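Local coordinates for protein glutathione-specific gamma-glutamylcyclotransferase (Saccharomyces cerevisiae S288c, PDB 5HWK) that cleaves glutathione specifically, releasing 5-oxo-L-proline and the dipeptide Cys-Gly, and so allows glutathione to be utilised, at residues F39-T44 against E168-P173; E123-L128 against V155-V160. All coordinates share one frame; numbering follows the deposited sequence.

Contact 1: F39-T44 against E168-P173; sequences FWQSST and EAFVGP. With PO4 (phosphate ion), chain D.
Trp40 lies with one face of its indole against Pro173, a worked case of an aromatic ring packing largely on backbone. The CA of Pro173 sits over the six-membered ring, 3.7 Å from its centroid and 5° off the normal, a CH-pi contact, while the proline's CB reaches CH2 at the rim. Gly172 CA comes close to the indole beside it; a modelled CB there would collide with CE3, so the close approach depends on its missing side chain. With its CG anti to the carbonyl carbon (chi1 -67°), Trp40 runs alongside Phe170, whose CZ meets the indole edge at 4.0 Å from CE3. Phe71 of helix 69-78 touches both aromatic rings.

Backbone bonds fix this arrangement. Val171 N donates to Trp40 O at 2.8 Å, nearly straight at hydrogen but from above the carbonyl plane, and Val171 CG2 packs on the same oxygen. Ala169 O is gripped twice by one residue: Ser42 N approaches at 2.8 Å, tilted from the carbonyl plane, and Ser42 OG takes a lone pair in that plane at 3.1 Å. A chi1 of 63° brings this hydroxyl round to the acceptor and also to 3.3 Å from Ala169 CB. Gln41 bends at chi2 so that NE2 lies 3.6 Å from Ala169 CB, and its OE1, bonded to Asn167, comes in at the edge of the Phe170 ring.

Farther along, Ser43 OG and Thr44 N bind a phosphate ion, probably from the crystallisation liquor. The contact is a single beta bridge, Gln41 with Phe170, by which the irregular loop before helix 176-185 docks at the corner between strands 35-40 and 42-43, with the side chain of Gln41 about 7 Å from that of Glu115, the probable proton acceptor.

Contact 2: E123-L128 against V155-V160; sequences EVEVHL and VLLTSV
Segments 123-128 and 155-160 run antiparallel, their strand axes at 160° and 4.3 Å apart at closest approach. Val124 with Thr158 and Val126 with Leu156 are hydrogen-bonded pairs, each with two N-H...O bonds of 2.8 Å; Glu123-Ser159 and Glu125-Leu157 are non-hydrogen-bonded pairs.

On the face of Val124, Val126, Leu156 and Thr158, Thr158 lies side by side with Val124. Its chi1 of 67° turns OG1 back to Val124 O, which thus accepts a second bond, 3.3 Å long and from above the carbonyl plane. Thr158 crosses the Val126 side chain at about a right angle, its CG2 3.6 Å from Val126 CG1. A valine in place of Thr158 is likely to leave Val124 O without its hydroxyl donor. Farther along, Leu128 CD1 meets Leu156 CD2 at 3.8 Å.

On the other face, in the conformer given, Ser159 OG lies 2.5 Å from Glu123 OE2, a doubtful bond because Ser159 was modelled in two conformers, while the carboxylate of Glu125 pairs with Arg147. These are neighbouring strands of the antiparallel sheet at the heart of this gamma-glutamylcyclotransferase fold, and Thr158 and Val160 also touch Leu11 of the probable substrate-binding strand and loop.

How the contacts relate
The two contacts, 23 Å apart between centres, share no secondary-structure element, yet both are partly buried and equally far from the chain's centre. Contact 2 joins neighbouring strands of the main sheet by repeated backbone pairing, one face mostly aliphatic, the other carrying two exposed glutamates. Contact 1 instead fastens an irregular loop to a corner of the small sheet, relying on one bridge, an aromatic face and a serine hydroxyl. Along the chain, contact 1 brackets both strands of contact 2. Each lies near the probable active site: the Gln41 side chain is about 7 Å from that of Glu115, whereas the Val160 side chain is about 5 Å from the bound benzoic acid.

Contact 1: F39-T44 against E168-P173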
loop_
_atom_site.group_PDB
_atom_site.type_symbol
_atom_site.label_atom_id
_atom_site.label_comp_id
_atom_site.label_asym_id
_atom_site.label_seq_id
_atom_site.Cartn_x
_atom_site.Cartn_y
_atom_site.Cartn_z
ATOM N N PHE A 39 -1.397 -4.859 -7.201
ATOM C CA PHE A 39 -0.063 -5.261 -7.666
ATOM C C PHE A 39 0.089 -4.890 -9.148
ATOM O O PHE A 39 0.245 -5.725 -10.048
ATOM C CB PHE A 39 0.179 -6.747 -7.423
ATOM C CG PHE A 39 0.699 -7.087 -6.038
ATOM C CD1 PHE A 39 0.106 -6.576 -4.900
ATOM C CD2 PHE A 39 1.767 -7.974 -5.900
ATOM C CE1 PHE A 39 0.575 -6.921 -3.639
ATOM C CE2 PHE A 39 2.217 -8.350 -4.675
ATOM C CZ PHE A 39 1.648 -7.815 -3.537
ATOM N N TRP A 40 -0.037 -3.580 -9.392
ATOM C CA TRP A 40 -0.068 -2.962 -10.712
ATOM C C TRP A 40 1.175 -2.150 -11.019
ATOM O O TRP A 40 1.144 -1.297 -11.924
ATOM C CB TRP A 40 -1.332 -2.139 -10.885
ATOM C CG TRP A 40 -2.575 -2.956 -10.925
ATOM C CD1 TRP A 40 -2.676 -4.335 -10.952
ATOM C CD2 TRP A 40 -3.904 -2.452 -11.030
ATOM N NE1 TRP A 40 -4.002 -4.697 -11.015
ATOM C CE2 TRP A 40 -4.777 -3.561 -11.066
ATOM C CE3 TRP A 40 -4.446 -1.164 -11.043
ATOM C CZ2 TRP A 40 -6.164 -3.417 -11.120
ATOM C CZ3 TRP A 40 -5.834 -1.026 -11.104
ATOM C CH2 TRP A 40 -6.667 -2.146 -11.146
ATOM N N GLN A 41 2.274 -2.405 -10.306
ATOM C CA GLN A 41 3.555 -1.781 -10.559
ATOM C C GLN A 41 4.540 -2.882 -10.952
ATOM O O GLN A 41 4.587 -3.937 -10.322
ATOM C CB GLN A 41 4.011 -1.024 -9.317
ATOM C CG GLN A 41 5.314 -0.291 -9.481
ATOM C CD GLN A 41 5.113 1.073 -10.140
ATOM O OE1 GLN A 41 4.031 1.382 -10.658
ATOM N NE2 GLN A 41 6.142 1.907 -10.089
ATOM N N SER A 42 5.248 -2.711 -12.059
ATOM C CA SER A 42 6.227 -3.743 -12.397
ATOM C C SER A 42 7.540 -3.543 -11.635
ATOM O O SER A 42 7.862 -2.433 -11.214
ATOM C CB SER A 42 6.498 -3.715 -13.881
ATOM O OG SER A 42 7.063 -2.489 -14.162
ATOM N N SER A 43 8.247 -4.658 -11.369
ATOM C CA SER A 43 9.550 -4.624 -10.732
ATOM C C SER A 43 10.558 -5.242 -11.698
ATOM O O SER A 43 10.382 -6.388 -12.161
ATOM C CB SER A 43 9.529 -5.416 -9.443
ATOM O OG SER A 43 10.851 -5.547 -8.962
ATOM N N THR A 44 11.633 -4.507 -11.981
ATOM C CA THR A 44 12.694 -4.990 -12.862
ATOM C C THR A 44 14.031 -5.139 -12.184
ATOM O O THR A 44 14.945 -5.657 -12.816
ATOM C CB THR A 44 12.819 -4.119 -14.120
ATOM O OG1 THR A 44 13.134 -2.793 -13.711
ATOM C CG2 THR A 44 11.498 -4.067 -14.826
ATOM N N GLU A 168 6.256 5.026 -15.680
ATOM C CA GLU A 168 6.690 4.067 -16.707
ATOM C C GLU A 168 6.443 2.618 -16.306
ATOM O O GLU A 168 6.284 1.774 -17.189
ATOM C CB GLU A 168 8.189 4.264 -17.014
ATOM C CG GLU A 168 9.135 4.134 -15.796
ATOM N N ALA A 169 6.451 2.292 -14.998
ATOM C CA ALA A 169 6.344 0.920 -14.530
ATOM C C ALA A 169 4.899 0.534 -14.216
ATOM O O ALA A 169 4.649 -0.587 -13.788
ATOM C CB ALA A 169 7.277 0.711 -13.331
ATOM N N PHE A 170 3.935 1.423 -14.421
ATOM C CA PHE A 170 2.558 1.079 -14.077
ATOM C C PHE A 170 2.011 0.138 -15.127
ATOM O O PHE A 170 2.126 0.395 -16.320
ATOM C CB PHE A 170 1.698 2.350 -14.008
ATOM C CG PHE A 170 0.326 2.155 -13.431
ATOM C CD1 PHE A 170 0.142 2.111 -12.054
ATOM C CD2 PHE A 170 -0.781 2.048 -14.247
ATOM C CE1 PHE A 170 -1.156 1.977 -11.480
ATOM C CE2 PHE A 170 -2.082 1.909 -13.706
ATOM C CZ PHE A 170 -2.267 1.878 -12.326
ATOM N N VAL A 171 1.375 -0.930 -14.689
ATOM C CA VAL A 171 0.866 -1.936 -15.622
ATOM C C VAL A 171 -0.635 -2.129 -15.481
ATOM O O VAL A 171 -1.197 -3.009 -16.128
ATOM C CB VAL A 171 1.603 -3.289 -15.503
ATOM C CG1 VAL A 171 3.012 -3.183 -15.949
ATOM C CG2 VAL A 171 1.669 -3.726 -14.107
ATOM N N GLY A 172 -1.298 -1.349 -14.624
ATOM C CA GLY A 172 -2.718 -1.561 -14.394
ATOM C C GLY A 172 -3.512 -0.939 -15.528
ATOM O O GLY A 172 -2.986 -0.165 -16.355
ATOM N N PRO A 173 -4.824 -1.265 -15.605
ATOM C CA PRO A 173 -5.481 -2.290 -14.803
ATOM C C PRO A 173 -5.085 -3.666 -15.337
ATOM O O PRO A 173 -4.753 -3.844 -16.514
ATOM C CB PRO A 173 -6.963 -2.018 -15.044
ATOM C CG PRO A 173 -7.002 -1.491 -16.437
ATOM C CD PRO A 173 -5.734 -0.695 -16.626
HETATM P P PO4 D . 11.913 -2.177 -9.174
HETATM O O1 PO4 D . 11.736 -2.051 -10.684
HETATM O O2 PO4 D . 12.648 -0.974 -8.624
HETATM O O3 PO4 D . 12.545 -3.530 -8.816
HETATM O O4 PO4 D . 10.476 -2.196 -8.546
#

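Contact 2: E123-L128 against V155-V160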
loop_
_atom_site.group_PDB
_atom_site.type_symbol
_atom_site.label_atom_id
_atom_site.label_comp_id
_atom_site.label_asym_id
_atom_site.label_seq_id
_atom_site.Cartn_x
_atom_site.Cartn_y
_atom_site.Cartn_z
ATOM N N GLU A 123 2.830 13.800 -0.421
ATOM C CA GLU A 123 2.354 14.152 0.896
ATOM C C GLU A 123 0.842 14.293 0.819
ATOM O O GLU A 123 0.319 15.025 -0.055
ATOM C CB GLU A 123 2.981 15.480 1.333
ATOM C CG GLU A 123 4.361 15.362 1.955
ATOM C CD GLU A 123 5.441 14.805 1.037
ATOM O OE1 GLU A 123 5.594 15.280 -0.115
ATOM O OE2 GLU A 123 6.152 13.863 1.471
ATOM N N VAL A 124 0.141 13.599 1.710
ATOM C CA VAL A 124 -1.304 13.504 1.649
ATOM C C VAL A 124 -1.871 13.515 3.052
ATOM O O VAL A 124 -1.248 13.032 3.987
ATOM C CB VAL A 124 -1.792 12.300 0.827
ATOM C CG1 VAL A 124 -1.385 10.979 1.488
ATOM C CG2 VAL A 124 -3.287 12.408 0.579
ATOM N N GLU A 125 -3.050 14.096 3.198
ATOM C CA GLU A 125 -3.795 14.034 4.454
ATOM C C GLU A 125 -4.705 12.816 4.397
ATOM O O GLU A 125 -5.508 12.694 3.467
ATOM C CB GLU A 125 -4.651 15.295 4.628
ATOM C CG GLU A 125 -3.869 16.501 5.127
ATOM C CD GLU A 125 -4.711 17.780 5.210
ATOM O OE1 GLU A 125 -5.772 17.846 4.579
ATOM O OE2 GLU A 125 -4.313 18.729 5.906
ATOM N N VAL A 126 -4.572 11.894 5.353
ATOM C CA VAL A 126 -5.288 10.630 5.277
ATOM C C VAL A 126 -6.105 10.345 6.531
ATOM O O VAL A 126 -5.678 10.623 7.658
ATOM C CB VAL A 126 -4.339 9.459 4.943
ATOM C CG1 VAL A 126 -3.338 9.237 6.027
ATOM C CG2 VAL A 126 -5.130 8.221 4.672
ATOM N N HIS A 127 -7.304 9.809 6.321
ATOM C CA HIS A 127 -8.140 9.285 7.392
ATOM C C HIS A 127 -7.705 7.857 7.729
ATOM O O HIS A 127 -7.804 6.947 6.888
ATOM C CB HIS A 127 -9.606 9.304 6.975
ATOM C CG HIS A 127 -10.525 8.717 7.998
ATOM N ND1 HIS A 127 -11.663 8.015 7.663
ATOM C CD2 HIS A 127 -10.468 8.722 9.351
ATOM C CE1 HIS A 127 -12.268 7.613 8.768
ATOM N NE2 HIS A 127 -11.565 8.033 9.807
ATOM N N LEU A 128 -7.279 7.653 8.978
ATOM C CA LEU A 128 -6.766 6.384 9.472
ATOM C C LEU A 128 -7.629 5.885 10.617
ATOM O O LEU A 128 -8.155 6.678 11.409
ATOM C CB LEU A 128 -5.355 6.543 9.995
ATOM C CG LEU A 128 -4.330 7.014 8.972
ATOM C CD1 LEU A 128 -2.974 7.139 9.614
ATOM C CD2 LEU A 128 -4.272 6.062 7.775
ATOM N N VAL A 155 -7.805 13.777 10.251
ATOM C CA VAL A 155 -6.889 13.206 9.268
ATOM C C VAL A 155 -5.458 13.511 9.694
ATOM O O VAL A 155 -5.198 14.460 10.454
ATOM C CB VAL A 155 -7.167 13.691 7.837
ATOM C CG1 VAL A 155 -8.530 13.213 7.376
ATOM C CG2 VAL A 155 -7.037 15.213 7.761
ATOM N N LEU A 156 -4.535 12.657 9.229
ATOM C CA LEU A 156 -3.109 12.748 9.523
ATOM C C LEU A 156 -2.381 13.145 8.242
ATOM O O LEU A 156 -2.589 12.503 7.192
ATOM C CB LEU A 156 -2.600 11.391 10.053
ATOM C CG LEU A 156 -1.190 11.361 10.627
ATOM C CD1 LEU A 156 -1.114 12.234 11.905
ATOM C CD2 LEU A 156 -0.742 9.923 10.938
ATOM N N LEU A 157 -1.508 14.164 8.309
ATOM C CA LEU A 157 -0.599 14.490 7.202
ATOM C C LEU A 157 0.522 13.437 7.146
ATOM O O LEU A 157 1.245 13.232 8.135
ATOM C CB LEU A 157 -0.027 15.906 7.324
ATOM C CG LEU A 157 1.022 16.259 6.264
ATOM C CD1 LEU A 157 0.416 16.249 4.852
ATOM C CD2 LEU A 157 1.706 17.591 6.537
ATOM N N THR A 158 0.639 12.750 6.002
ATOM C CA THR A 158 1.571 11.632 5.854
ATOM C C THR A 158 2.299 11.726 4.522
ATOM O O THR A 158 1.800 12.290 3.556
ATOM C CB THR A 158 0.855 10.258 5.889
ATOM O OG1 THR A 158 0.010 10.101 4.730
ATOM C CG2 THR A 158 0.037 10.064 7.121
ATOM N N SER A 159 3.485 11.140 4.480
ATOM C CA SER A 159 4.216 10.926 3.246
ATOM C C SER A 159 4.029 9.485 2.817
ATOM O O SER A 159 3.881 8.600 3.652
ATOM C CB SER A 159 5.709 11.196 3.456
ATOM O OG SER A 159 5.923 12.591 3.669
ATOM N N VAL A 160 3.968 9.275 1.509
ATOM C CA VAL A 160 3.779 7.921 0.978
ATOM C C VAL A 160 4.464 7.864 -0.373
ATOM O O VAL A 160 4.440 8.818 -1.135
ATOM C CB VAL A 160 2.252 7.644 0.893
ATOM C CG1 VAL A 160 1.544 8.641 -0.050
ATOM C CG2 VAL A 160 1.951 6.179 0.463
#